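Local coordinates for putative ABC transporter (Thermobispora bispora, PDB 4PE6), which probably binds a small sugar-like solute for an ABC transporter and holds a trihydroxybutanoic acid, at residues A[94-99]-A[116-121]; A[139-144]-A[173-178]; A[217-222]-A[231-236]; A[297-302]-A[334-339]. All blocks are in the same frame, centred on the assembly; numbering follows the deposited sequence.

Contact 1. Residues A[94-99]-A[116-121]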
loop_
_atom_site.group_PDB
_atom_site.type_symbol
_atom_site.label_atom_id
_atom_site.label_comp_id
_atom_site.label_asym_id
_atom_site.label_seq_id
_atom_site.Cartn_x
_atom_site.Cartn_y
_atom_site.Cartn_z
ATOM N N ALA A 94 3.717 -18.273 -3.941
ATOM C CA ALA A 94 3.045 -18.970 -5.043
ATOM C C ALA A 94 3.450 -18.510 -6.461
ATOM O O ALA A 94 3.246 -19.253 -7.429
ATOM C CB ALA A 94 1.527 -18.875 -4.871
ATOM N N LEU A 95 4.019 -17.309 -6.593
ATOM C CA LEU A 95 4.377 -16.763 -7.907
ATOM C C LEU A 95 5.820 -17.051 -8.344
ATOM O O LEU A 95 6.212 -16.730 -9.471
ATOM C CB LEU A 95 4.151 -15.247 -7.943
ATOM C CG LEU A 95 2.729 -14.794 -8.253
ATOM C CD1 LEU A 95 1.806 -15.048 -7.068
ATOM C CD2 LEU A 95 2.764 -13.308 -8.604
ATOM N N GLN A 96 6.606 -17.652 -7.462
ATOM C CA GLN A 96 8.027 -17.831 -7.730
ATOM C C GLN A 96 8.281 -18.576 -9.056
ATOM O O GLN A 96 9.094 -18.130 -9.854
ATOM C CB GLN A 96 8.743 -18.513 -6.557
ATOM C CG GLN A 96 9.551 -17.591 -5.653
ATOM C CD GLN A 96 8.700 -16.657 -4.800
ATOM O OE1 GLN A 96 7.784 -16.017 -5.287
ATOM N NE2 GLN A 96 9.032 -16.548 -3.535
ATOM N N PRO A 97 7.581 -19.701 -9.294
ATOM C CA PRO A 97 7.846 -20.419 -10.552
ATOM C C PRO A 97 7.507 -19.589 -11.797
ATOM O O PRO A 97 8.284 -19.557 -12.737
ATOM C CB PRO A 97 6.963 -21.666 -10.434
ATOM C CG PRO A 97 6.888 -21.911 -8.950
ATOM C CD PRO A 97 6.815 -20.531 -8.348
ATOM N N VAL A 98 6.379 -18.892 -11.803
ATOM C CA VAL A 98 6.015 -18.147 -13.000
ATOM C C VAL A 98 6.905 -16.929 -13.166
ATOM O O VAL A 98 7.156 -16.505 -14.290
ATOM C CB VAL A 98 4.517 -17.780 -13.068
ATOM C CG1 VAL A 98 4.171 -16.629 -12.140
ATOM C CG2 VAL A 98 4.126 -17.447 -14.504
ATOM N N ILE A 99 7.403 -16.388 -12.056
ATOM C CA ILE A 99 8.361 -15.281 -12.128
ATOM C C ILE A 99 9.618 -15.789 -12.808
ATOM O O ILE A 99 10.150 -15.138 -13.702
ATOM C CB ILE A 99 8.620 -14.636 -10.747
ATOM C CG1 ILE A 99 7.400 -13.792 -10.336
ATOM C CG2 ILE A 99 9.874 -13.779 -10.762
ATOM C CD1 ILE A 99 7.439 -13.293 -8.900
ATOM N N ILE A 116 9.769 -10.375 -1.898
ATOM C CA ILE A 116 9.696 -11.830 -1.921
ATOM C C ILE A 116 11.009 -12.388 -2.413
ATOM O O ILE A 116 11.803 -11.682 -3.022
ATOM C CB ILE A 116 8.551 -12.361 -2.821
ATOM C CG1 ILE A 116 8.770 -11.994 -4.296
ATOM C CG2 ILE A 116 7.218 -11.815 -2.351
ATOM C CD1 ILE A 116 7.584 -12.331 -5.187
ATOM N N ASP A 117 11.209 -13.672 -2.159
ATOM C CA ASP A 117 12.425 -14.349 -2.512
ATOM C C ASP A 117 12.316 -14.899 -3.943
ATOM O O ASP A 117 12.167 -16.087 -4.152
ATOM C CB ASP A 117 12.671 -15.468 -1.484
ATOM C CG ASP A 117 13.925 -16.228 -1.755
ATOM O OD1 ASP A 117 14.654 -15.856 -2.699
ATOM O OD2 ASP A 117 14.176 -17.209 -1.029
ATOM N N ALA A 118 12.347 -14.003 -4.919
ATOM C CA ALA A 118 12.307 -14.367 -6.331
ATOM C C ALA A 118 13.583 -13.817 -6.934
ATOM O O ALA A 118 13.631 -12.647 -7.319
ATOM C CB ALA A 118 11.075 -13.786 -7.001
ATOM N N PRO A 119 14.647 -14.653 -6.976
ATOM C CA PRO A 119 16.012 -14.198 -7.260
ATOM C C PRO A 119 16.206 -13.425 -8.548
ATOM O O PRO A 119 17.050 -12.551 -8.602
ATOM C CB PRO A 119 16.821 -15.514 -7.319
ATOM C CG PRO A 119 16.057 -16.474 -6.486
ATOM C CD PRO A 119 14.607 -16.094 -6.645
ATOM N N CYS A 120 15.438 -13.750 -9.577
ATOM C CA CYS A 120 15.582 -13.094 -10.869
ATOM C C CYS A 120 14.879 -11.727 -10.924
ATOM O O CYS A 120 15.133 -10.951 -11.818
ATOM C CB CYS A 120 15.061 -14.006 -11.975
ATOM S SG CYS A 120 13.268 -14.037 -12.201
ATOM N N ALA A 121 14.005 -11.447 -9.967
ATOM C CA ALA A 121 13.224 -10.208 -9.962
ATOM C C ALA A 121 13.933 -9.109 -9.206
ATOM O O ALA A 121 14.751 -9.372 -8.305
ATOM C CB ALA A 121 11.862 -10.456 -9.335
#
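I99 meets the loop 116-121 with both of its branches. Its CG2 lies against C120 SG at 3.7 Å and A118 CB at 3.9 Å and reaches on to the methyl of A121, while I99 CD1 comes tip to tip with I116 CD1 at 3.8 Å. Both branches reach the loop because CG2 stands opposite the backbone N (CG1 chi1 -74°) and the CG1 arm runs out extended, chi2 170°. A branched isoleucine suits a site with several small partners, and the two alanines let the loop backbone come close to the helix.

Q96 covers the outer part. Bent at chi2 (70°), its chain lies beside the backbone of D117, with I116 CD1 3.7 Å from Q96 OE1; the amide nitrogen is hydrogen-bonded to P92 O, which ties the amide to the residues just before the helix.

The loop is shaped by local turns. D117 is the centre of an inverse gamma turn, and A118 to A121 form a type I beta turn closed by A121 N to A118 O at 2.9 Å. C120 is further tied by its disulfide to C103, near the end of the same helix. Helix 96-104 is thus fastened to the connection between parallel strands 108-112 and 122-126, within the alpha/beta layering of a periplasmic binding protein domain.

Contact 2. Residues A[139-144]-A[173-178]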
loop_
_atom_site.group_PDB
_atom_site.type_symbol
_atom_site.label_atom_id
_atom_site.label_comp_id
_atom_site.label_asym_id
_atom_site.label_seq_id
_atom_site.Cartn_x
_atom_site.Cartn_y
_atom_site.Cartn_z
ATOM N N VAL A 139 -0.787 5.555 18.292
ATOM C CA VAL A 139 -2.168 5.281 18.666
ATOM C C VAL A 139 -2.244 4.767 20.105
ATOM O O VAL A 139 -3.066 5.231 20.904
ATOM C CB VAL A 139 -2.830 4.314 17.661
ATOM C CG1 VAL A 139 -4.146 3.785 18.182
ATOM C CG2 VAL A 139 -3.040 5.019 16.323
ATOM N N LEU A 140 -1.352 3.852 20.451
ATOM C CA LEU A 140 -1.312 3.343 21.810
ATOM C C LEU A 140 -0.881 4.430 22.803
ATOM O O LEU A 140 -1.415 4.497 23.920
ATOM C CB LEU A 140 -0.395 2.133 21.891
ATOM C CG LEU A 140 -0.940 0.944 21.077
ATOM C CD1 LEU A 140 0.109 -0.128 20.883
ATOM C CD2 LEU A 140 -2.183 0.355 21.726
ATOM N N GLU A 141 0.072 5.273 22.404
ATOM C CA GLU A 141 0.447 6.407 23.240
ATOM C C GLU A 141 -0.745 7.327 23.475
ATOM O O GLU A 141 -0.940 7.792 24.589
ATOM C CB GLU A 141 1.605 7.215 22.646
ATOM C CG GLU A 141 2.950 6.517 22.705
ATOM C CD GLU A 141 3.548 6.468 24.101
ATOM O OE1 GLU A 141 3.665 7.525 24.767
ATOM O OE2 GLU A 141 3.937 5.358 24.513
ATOM N N SER A 142 -1.537 7.575 22.437
ATOM C CA SER A 142 -2.684 8.492 22.545
ATOM C C SER A 142 -3.767 8.005 23.507
ATOM O O SER A 142 -4.590 8.800 23.954
ATOM C CB SER A 142 -3.304 8.774 21.177
ATOM O OG SER A 142 -4.230 7.751 20.829
ATOM N N ILE A 143 -3.781 6.714 23.844
ATOM C CA ILE A 143 -4.748 6.207 24.828
ATOM C C ILE A 143 -4.049 5.912 26.164
ATOM O O ILE A 143 -4.540 5.149 27.009
ATOM C CB ILE A 143 -5.549 4.994 24.279
ATOM C CG1 ILE A 143 -4.644 3.791 23.995
ATOM C CG2 ILE A 143 -6.269 5.393 22.999
ATOM C CD1 ILE A 143 -5.369 2.491 23.705
ATOM N N GLY A 144 -2.881 6.514 26.350
ATOM C CA GLY A 144 -2.158 6.384 27.604
ATOM C C GLY A 144 -1.623 4.990 27.892
ATOM O O GLY A 144 -1.336 4.676 29.039
ATOM N N ALA A 173 2.765 -5.943 22.464
ATOM C CA ALA A 173 3.398 -6.650 23.581
ATOM C C ALA A 173 4.158 -5.703 24.521
ATOM O O ALA A 173 4.387 -6.037 25.689
ATOM C CB ALA A 173 4.322 -7.731 23.045
ATOM N N GLU A 174 4.554 -4.541 24.011
ATOM C CA GLU A 174 5.217 -3.520 24.816
ATOM C C GLU A 174 4.247 -2.694 25.662
ATOM O O GLU A 174 4.682 -1.890 26.481
ATOM C CB GLU A 174 6.024 -2.585 23.921
ATOM C CG GLU A 174 7.133 -3.298 23.173
ATOM C CD GLU A 174 7.803 -2.426 22.139
ATOM O OE1 GLU A 174 7.432 -1.231 22.004
ATOM O OE2 GLU A 174 8.709 -2.955 21.469
ATOM N N TYR A 175 2.943 -2.883 25.450
ATOM C CA TYR A 175 1.906 -2.238 26.255
ATOM C C TYR A 175 1.002 -3.297 26.933
ATOM O O TYR A 175 -0.108 -3.575 26.468
ATOM C CB TYR A 175 1.078 -1.273 25.380
ATOM C CG TYR A 175 1.855 -0.110 24.783
ATOM C CD1 TYR A 175 2.651 -0.277 23.647
ATOM C CD2 TYR A 175 1.790 1.161 25.347
ATOM C CE1 TYR A 175 3.359 0.776 23.107
ATOM C CE2 TYR A 175 2.490 2.226 24.805
ATOM C CZ TYR A 175 3.270 2.036 23.684
ATOM O OH TYR A 175 3.975 3.096 23.150
ATOM N N PRO A 176 1.469 -3.885 28.051
ATOM C CA PRO A 176 0.754 -4.926 28.807
ATOM C C PRO A 176 -0.652 -4.533 29.255
ATOM O O PRO A 176 -1.503 -5.391 29.390
ATOM C CB PRO A 176 1.631 -5.121 30.058
ATOM C CG PRO A 176 2.981 -4.671 29.655
ATOM C CD PRO A 176 2.765 -3.555 28.677
ATOM N N GLN A 177 -0.895 -3.254 29.504
ATOM C CA GLN A 177 -2.200 -2.811 29.973
ATOM C C GLN A 177 -3.181 -2.573 28.823
ATOM O O GLN A 177 -4.315 -2.187 29.056
ATOM C CB GLN A 177 -2.072 -1.534 30.812
ATOM C CG GLN A 177 -1.102 -1.646 31.979
ATOM C CD GLN A 177 -1.411 -2.832 32.861
ATOM O OE1 GLN A 177 -0.540 -3.662 33.139
ATOM N NE2 GLN A 177 -2.663 -2.929 33.303
ATOM N N VAL A 178 -2.742 -2.775 27.587
ATOM C CA VAL A 178 -3.657 -2.738 26.452
ATOM C C VAL A 178 -4.135 -4.153 26.153
ATOM O O VAL A 178 -3.334 -5.079 26.115
ATOM C CB VAL A 178 -2.993 -2.082 25.225
ATOM C CG1 VAL A 178 -3.861 -2.218 23.980
ATOM C CG2 VAL A 178 -2.744 -0.614 25.532
#
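Y175 and E141 share the polar link of this contact. The phenol OH donates to E141 OE2 at 2.6 Å, and the oxygen receives it on its anti lone pair, away from the other carboxylate oxygen. OE2 lies in the plane of the ring, at its edge, yet the carboxylate itself is turned 64° from that plane. A bend at chi2 (-73°) turns the end of the glutamate toward the phenol. The hydroxyl also receives a hydrogen bond from K137 NZ, one turn earlier on the helix, so two partners fix it; the positive charge nearby probably favours an ionised glutamate.

The aromatic contact is a CH-pi interaction. L140 CB stands 4.0 Å from the centroid of the Y175 ring and only 5° off its normal, and L140 CD1 continues over the same ring to CD1 of Y175. A tyrosine serves well here, offering a flat apolar face to the leucine and a polar end to the glutamate.

Plain apolar packing completes the set: the other leucine methyl, CD2, rests 3.8 Å from V178 CG1, with I143 CD1 more loosely near V178 CG2.

Backbone turns frame both sides. G144, at positive phi, is the C-prime residue of a Schellman motif ending helix 128-142, and Y175 to V178 make a type I turn leading into strand 178-185. L140 also packs on helix 159-173 and strand 209-211, while I143 and V178 both lie on V149 of strand 147-153.

Contact 3. Residues A[217-222]-A[231-236]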
loop_
_atom_site.group_PDB
_atom_site.type_symbol
_atom_site.label_atom_id
_atom_site.label_comp_id
_atom_site.label_asym_id
_atom_site.label_seq_id
_atom_site.Cartn_x
_atom_site.Cartn_y
_atom_site.Cartn_z
ATOM N N TYR A 217 -11.895 5.414 8.195
ATOM C CA TYR A 217 -13.183 6.067 7.845
ATOM C C TYR A 217 -14.294 5.036 7.973
ATOM O O TYR A 217 -15.332 5.323 8.531
ATOM C CB TYR A 217 -13.162 6.668 6.432
ATOM C CG TYR A 217 -14.452 7.356 6.024
ATOM C CD1 TYR A 217 -14.690 8.685 6.341
ATOM C CD2 TYR A 217 -15.444 6.658 5.329
ATOM C CE1 TYR A 217 -15.881 9.310 5.963
ATOM C CE2 TYR A 217 -16.627 7.265 4.966
ATOM C CZ TYR A 217 -16.833 8.589 5.281
ATOM O OH TYR A 217 -18.003 9.177 4.900
ATOM N N GLY A 218 -14.054 3.831 7.471
ATOM C CA GLY A 218 -15.006 2.721 7.583
ATOM C C GLY A 218 -15.213 2.265 9.011
ATOM O O GLY A 218 -16.328 1.966 9.430
ATOM N N VAL A 219 -14.132 2.214 9.771
ATOM C CA VAL A 219 -14.219 1.888 11.183
ATOM C C VAL A 219 -15.106 2.934 11.903
ATOM O O VAL A 219 -16.053 2.602 12.647
ATOM C CB VAL A 219 -12.786 1.770 11.768
ATOM C CG1 VAL A 219 -12.798 1.693 13.290
ATOM C CG2 VAL A 219 -12.099 0.547 11.171
ATOM N N ALA A 220 -14.871 4.202 11.602
ATOM C CA ALA A 220 -15.663 5.270 12.190
ATOM C C ALA A 220 -17.174 5.096 11.897
ATOM O O ALA A 220 -17.987 5.214 12.800
ATOM C CB ALA A 220 -15.152 6.622 11.709
ATOM N N GLN A 221 -17.540 4.779 10.656
ATOM C CA GLN A 221 -18.929 4.520 10.302
ATOM C C GLN A 221 -19.522 3.390 11.137
ATOM O O GLN A 221 -20.672 3.477 11.531
ATOM C CB GLN A 221 -19.085 4.152 8.828
ATOM C CG GLN A 221 -18.799 5.237 7.801
ATOM C CD GLN A 221 -18.713 4.660 6.383
ATOM O OE1 GLN A 221 -17.865 3.795 6.086
ATOM N NE2 GLN A 221 -19.591 5.122 5.498
ATOM N N ALA A 222 -18.760 2.328 11.417
ATOM C CA ALA A 222 -19.301 1.258 12.255
ATOM C C ALA A 222 -19.686 1.799 13.636
ATOM O O ALA A 222 -20.776 1.501 14.150
ATOM C CB ALA A 222 -18.313 0.118 12.397
ATOM N N PRO A 231 -13.415 5.962 18.238
ATOM C CA PRO A 231 -12.077 5.802 18.853
ATOM C C PRO A 231 -10.957 6.419 18.045
ATOM O O PRO A 231 -11.202 6.962 16.981
ATOM C CB PRO A 231 -11.900 4.280 18.891
ATOM C CG PRO A 231 -12.673 3.812 17.711
ATOM C CD PRO A 231 -13.875 4.709 17.611
ATOM N N ALA A 232 -9.711 6.330 18.535
ATOM C CA ALA A 232 -8.561 6.640 17.680
ATOM C C ALA A 232 -8.510 5.606 16.568
ATOM O O ALA A 232 -8.597 4.410 16.829
ATOM C CB ALA A 232 -7.253 6.640 18.479
ATOM N N VAL A 233 -8.413 6.063 15.327
ATOM C CA VAL A 233 -8.376 5.167 14.172
ATOM C C VAL A 233 -7.180 5.436 13.260
ATOM O O VAL A 233 -6.445 6.426 13.412
ATOM C CB VAL A 233 -9.693 5.240 13.343
ATOM C CG1 VAL A 233 -10.877 4.746 14.162
ATOM C CG2 VAL A 233 -9.954 6.651 12.846
ATOM N N THR A 234 -6.978 4.535 12.309
ATOM C CA THR A 234 -5.920 4.664 11.319
ATOM C C THR A 234 -6.601 4.952 9.996
ATOM O O THR A 234 -7.124 4.052 9.359
ATOM C CB THR A 234 -5.076 3.382 11.228
ATOM O OG1 THR A 234 -5.921 2.242 10.992
ATOM C CG2 THR A 234 -4.296 3.171 12.512
ATOM N N PHE A 235 -6.633 6.229 9.609
ATOM C CA PHE A 235 -7.356 6.631 8.430
ATOM C C PHE A 235 -6.680 6.234 7.138
ATOM O O PHE A 235 -5.457 6.170 7.048
ATOM C CB PHE A 235 -7.515 8.155 8.405
ATOM C CG PHE A 235 -8.546 8.657 9.352
ATOM C CD1 PHE A 235 -9.882 8.323 9.168
ATOM C CD2 PHE A 235 -8.202 9.484 10.403
ATOM C CE1 PHE A 235 -10.850 8.788 10.033
ATOM C CE2 PHE A 235 -9.180 9.957 11.271
ATOM C CZ PHE A 235 -10.498 9.606 11.080
ATOM N N GLU A 236 -7.526 6.044 6.136
ATOM C CA GLU A 236 -7.152 6.170 4.719
ATOM C C GLU A 236 -6.392 7.468 4.502
ATOM O O GLU A 236 -6.717 8.487 5.119
ATOM C CB GLU A 236 -8.408 6.236 3.839
ATOM C CG GLU A 236 -9.261 4.981 3.814
ATOM C CD GLU A 236 -10.278 4.875 4.934
ATOM O OE1 GLU A 236 -10.235 5.674 5.887
ATOM O OE2 GLU A 236 -11.118 3.959 4.866
#
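Y217 N donates to E236 OE1 at 2.9 Å, with an N-H...O angle of 155°, and this bond is the firm point of the contact. The carboxylate oxygen accepts on its syn lone pair, and Y217 CB lies against the same oxygen at 3.1 Å, a tight fit. E236 reaches the amide because its chain bends at chi2 (86°). A glutamate is apt here: the amide belongs to the first turn of helix 216-226, whose positive end would probably favour a charged carboxylate. A leucine in its place would probably leave the amide of Y217 without its acceptor and lose the polar tie between strand end and helix start.

Beside this, F235 sends CD1 to 3.7 Å from Y217 N, meeting it obliquely, and V233 CG2 of its own strand lies over one face of the ring, toward the rim. Helix 216-226 here packs on strand 232-235, which completes the beta-alpha-beta unit begun by strand 209-211. Farther along the helix, V219 CG1 touches V233 CG1 at 3.7 Å as the two valines slide past each other in opposite directions; their short branched side chains bring helix and strand together here, and V219 also rests on V210.

The looser side is that of the Y217 ring. With CG anti to the backbone N, chi1 -180°, its partly exposed phenol leads away from the strand and meets the ring of Y244 edge-to-face, beside R240 of helix 239-247.

Contact 4. Residues A[297-302]-A[334-339]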
loop_
_atom_site.group_PDB
_atom_site.type_symbol
_atom_site.label_atom_id
_atom_site.label_comp_id
_atom_site.label_asym_id
_atom_site.label_seq_id
_atom_site.Cartn_x
_atom_site.Cartn_y
_atom_site.Cartn_z
ATOM N N ASP A 297 -4.009 19.398 5.475
ATOM C CA ASP A 297 -4.711 20.345 4.614
ATOM C C ASP A 297 -4.050 20.419 3.237
ATOM O O ASP A 297 -4.740 20.477 2.217
ATOM C CB ASP A 297 -4.785 21.726 5.273
ATOM C CG ASP A 297 -5.498 21.695 6.622
ATOM O OD1 ASP A 297 -6.378 20.834 6.846
ATOM O OD2 ASP A 297 -5.178 22.547 7.471
ATOM N N THR A 298 -2.722 20.395 3.208
ATOM C CA THR A 298 -1.992 20.396 1.942
ATOM C C THR A 298 -2.473 19.215 1.078
ATOM O O THR A 298 -2.865 19.393 -0.069
ATOM C CB THR A 298 -0.448 20.341 2.124
ATOM O OG1 THR A 298 -0.035 18.991 2.386
ATOM C CG2 THR A 298 0.031 21.234 3.262
ATOM N N TRP A 299 -2.460 18.000 1.634
ATOM C CA TRP A 299 -2.969 16.849 0.889
ATOM C C TRP A 299 -4.451 17.001 0.537
ATOM O O TRP A 299 -4.843 16.773 -0.604
ATOM C CB TRP A 299 -2.753 15.549 1.661
ATOM C CG TRP A 299 -1.378 14.991 1.516
ATOM C CD1 TRP A 299 -0.415 14.907 2.481
ATOM C CD2 TRP A 299 -0.812 14.418 0.329
ATOM N NE1 TRP A 299 0.717 14.296 1.967
ATOM C CE2 TRP A 299 0.499 13.999 0.648
ATOM C CE3 TRP A 299 -1.290 14.212 -0.966
ATOM C CZ2 TRP A 299 1.337 13.387 -0.286
ATOM C CZ3 TRP A 299 -0.456 13.618 -1.901
ATOM C CH2 TRP A 299 0.843 13.205 -1.554
ATOM N N ALA A 300 -5.256 17.401 1.514
ATOM C CA ALA A 300 -6.702 17.552 1.306
ATOM C C ALA A 300 -7.035 18.559 0.205
ATOM O O ALA A 300 -8.056 18.433 -0.453
ATOM C CB ALA A 300 -7.391 17.948 2.600
ATOM N N SER A 301 -6.158 19.531 -0.019
ATOM C CA SER A 301 -6.369 20.517 -1.068
ATOM C C SER A 301 -6.261 19.908 -2.447
ATOM O O SER A 301 -6.887 20.397 -3.382
ATOM C CB SER A 301 -5.353 21.645 -0.949
ATOM O OG SER A 301 -5.553 22.335 0.264
ATOM N N VAL A 302 -5.455 18.855 -2.588
ATOM C CA VAL A 302 -5.196 18.287 -3.910
ATOM C C VAL A 302 -5.964 17.006 -4.204
ATOM O O VAL A 302 -6.303 16.761 -5.351
ATOM C CB VAL A 302 -3.686 18.049 -4.173
ATOM C CG1 VAL A 302 -2.957 19.380 -4.265
ATOM C CG2 VAL A 302 -3.051 17.157 -3.113
ATOM N N PRO A 334 9.820 13.132 -1.551
ATOM C CA PRO A 334 9.208 13.782 -2.694
ATOM C C PRO A 334 8.231 14.861 -2.241
ATOM O O PRO A 334 7.812 14.878 -1.074
ATOM C CB PRO A 334 8.488 12.633 -3.422
ATOM C CG PRO A 334 9.027 11.379 -2.818
ATOM C CD PRO A 334 9.332 11.754 -1.402
ATOM N N PRO A 335 7.888 15.777 -3.151
ATOM C CA PRO A 335 7.047 16.886 -2.769
ATOM C C PRO A 335 5.586 16.486 -2.819
ATOM O O PRO A 335 5.187 15.650 -3.635
ATOM C CB PRO A 335 7.358 17.931 -3.839
ATOM C CG PRO A 335 7.663 17.125 -5.056
ATOM C CD PRO A 335 8.196 15.793 -4.593
ATOM N N ILE A 336 4.796 17.081 -1.938
ATOM C CA ILE A 336 3.362 16.922 -1.999
ATOM C C ILE A 336 2.936 17.693 -3.239
ATOM O O ILE A 336 3.298 18.860 -3.386
ATOM C CB ILE A 336 2.665 17.489 -0.749
ATOM C CG1 ILE A 336 3.155 16.755 0.505
ATOM C CG2 ILE A 336 1.151 17.376 -0.888
ATOM C CD1 ILE A 336 2.944 17.509 1.799
ATOM N N PRO A 337 2.200 17.041 -4.152
ATOM C CA PRO A 337 1.763 17.798 -5.325
ATOM C C PRO A 337 0.797 18.908 -4.911
ATOM O O PRO A 337 -0.009 18.694 -4.005
ATOM C CB PRO A 337 1.029 16.753 -6.187
ATOM C CG PRO A 337 1.218 15.432 -5.518
ATOM C CD PRO A 337 1.611 15.692 -4.099
ATOM N N SER A 338 0.902 20.084 -5.535
ATOM C CA SER A 338 -0.114 21.139 -5.373
ATOM C C SER A 338 -1.145 21.078 -6.511
ATOM O O SER A 338 -2.155 21.784 -6.479
ATOM C CB SER A 338 0.530 22.526 -5.297
ATOM O OG SER A 338 1.207 22.841 -6.497
ATOM N N THR A 339 -0.884 20.219 -7.500
ATOM C CA THR A 339 -1.796 19.991 -8.621
ATOM C C THR A 339 -1.785 18.519 -9.028
ATOM O O THR A 339 -2.804 17.834 -8.946
ATOM C CB THR A 339 -1.421 20.860 -9.842
ATOM O OG1 THR A 339 -2.339 20.606 -10.913
ATOM C CG2 THR A 339 0.012 20.576 -10.317
#
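W299 presents one indole face to I336, whose CG2 stands over the six-membered ring, 3.8 Å from its centroid and 12° off the normal. I336 CG1 sits above and just beyond the NE1-CE2 bond, 3.8 Å from W299 NE1. P337 comes in obliquely at the far end of the ring, its CD 3.6 Å from W299 CH2. CG2 of I336 is directed onto the indole because it stands anti to the backbone N, leaving CG1 and CD1 to extend toward T298, where CD1 is 3.4 Å from T298 OG1. That hydroxyl is itself hydrogen-bonded to D295 O, so it can face a methyl without losing its partner. At the helix end, V302 packs its methyls on the carbonyl of P337, though the 3.0 Å from V302 CG1 to P337 O is doubtfully short. Replacing the tryptophan by an alanine would probably strip I336 and P337 of their flat platform and open a gap beneath the tail, toward V289, I291 and A309.

The prolines favour the extended backbone from P334 to P337. With no hydrogen bond between the segments, the tail is held mainly by van der Waals fit, chiefly of indole and I336.

In the fold
The four contacts follow one another along the chain, each closing before the next opens, so none nest or cross. Contact 1 closes the short excursion through strand 108-112 in one half of the sheet. Contact 2 closes a longer one through strand 147-153 and helix 159-173 in the other half, and contact 3 the short helix-and-loop return within a beta-alpha-beta unit. Contacts 2 and 3 touch, S142 OG lying 4.0 Å from A232 CB, whereas contacts 1 and 3 lie on opposite sides of the chain's centre, their centres about 35 Å apart. Contact 4 brings the C-terminal tail back to helix 293-302, its nearest atoms about 9 Å from those of contact 3.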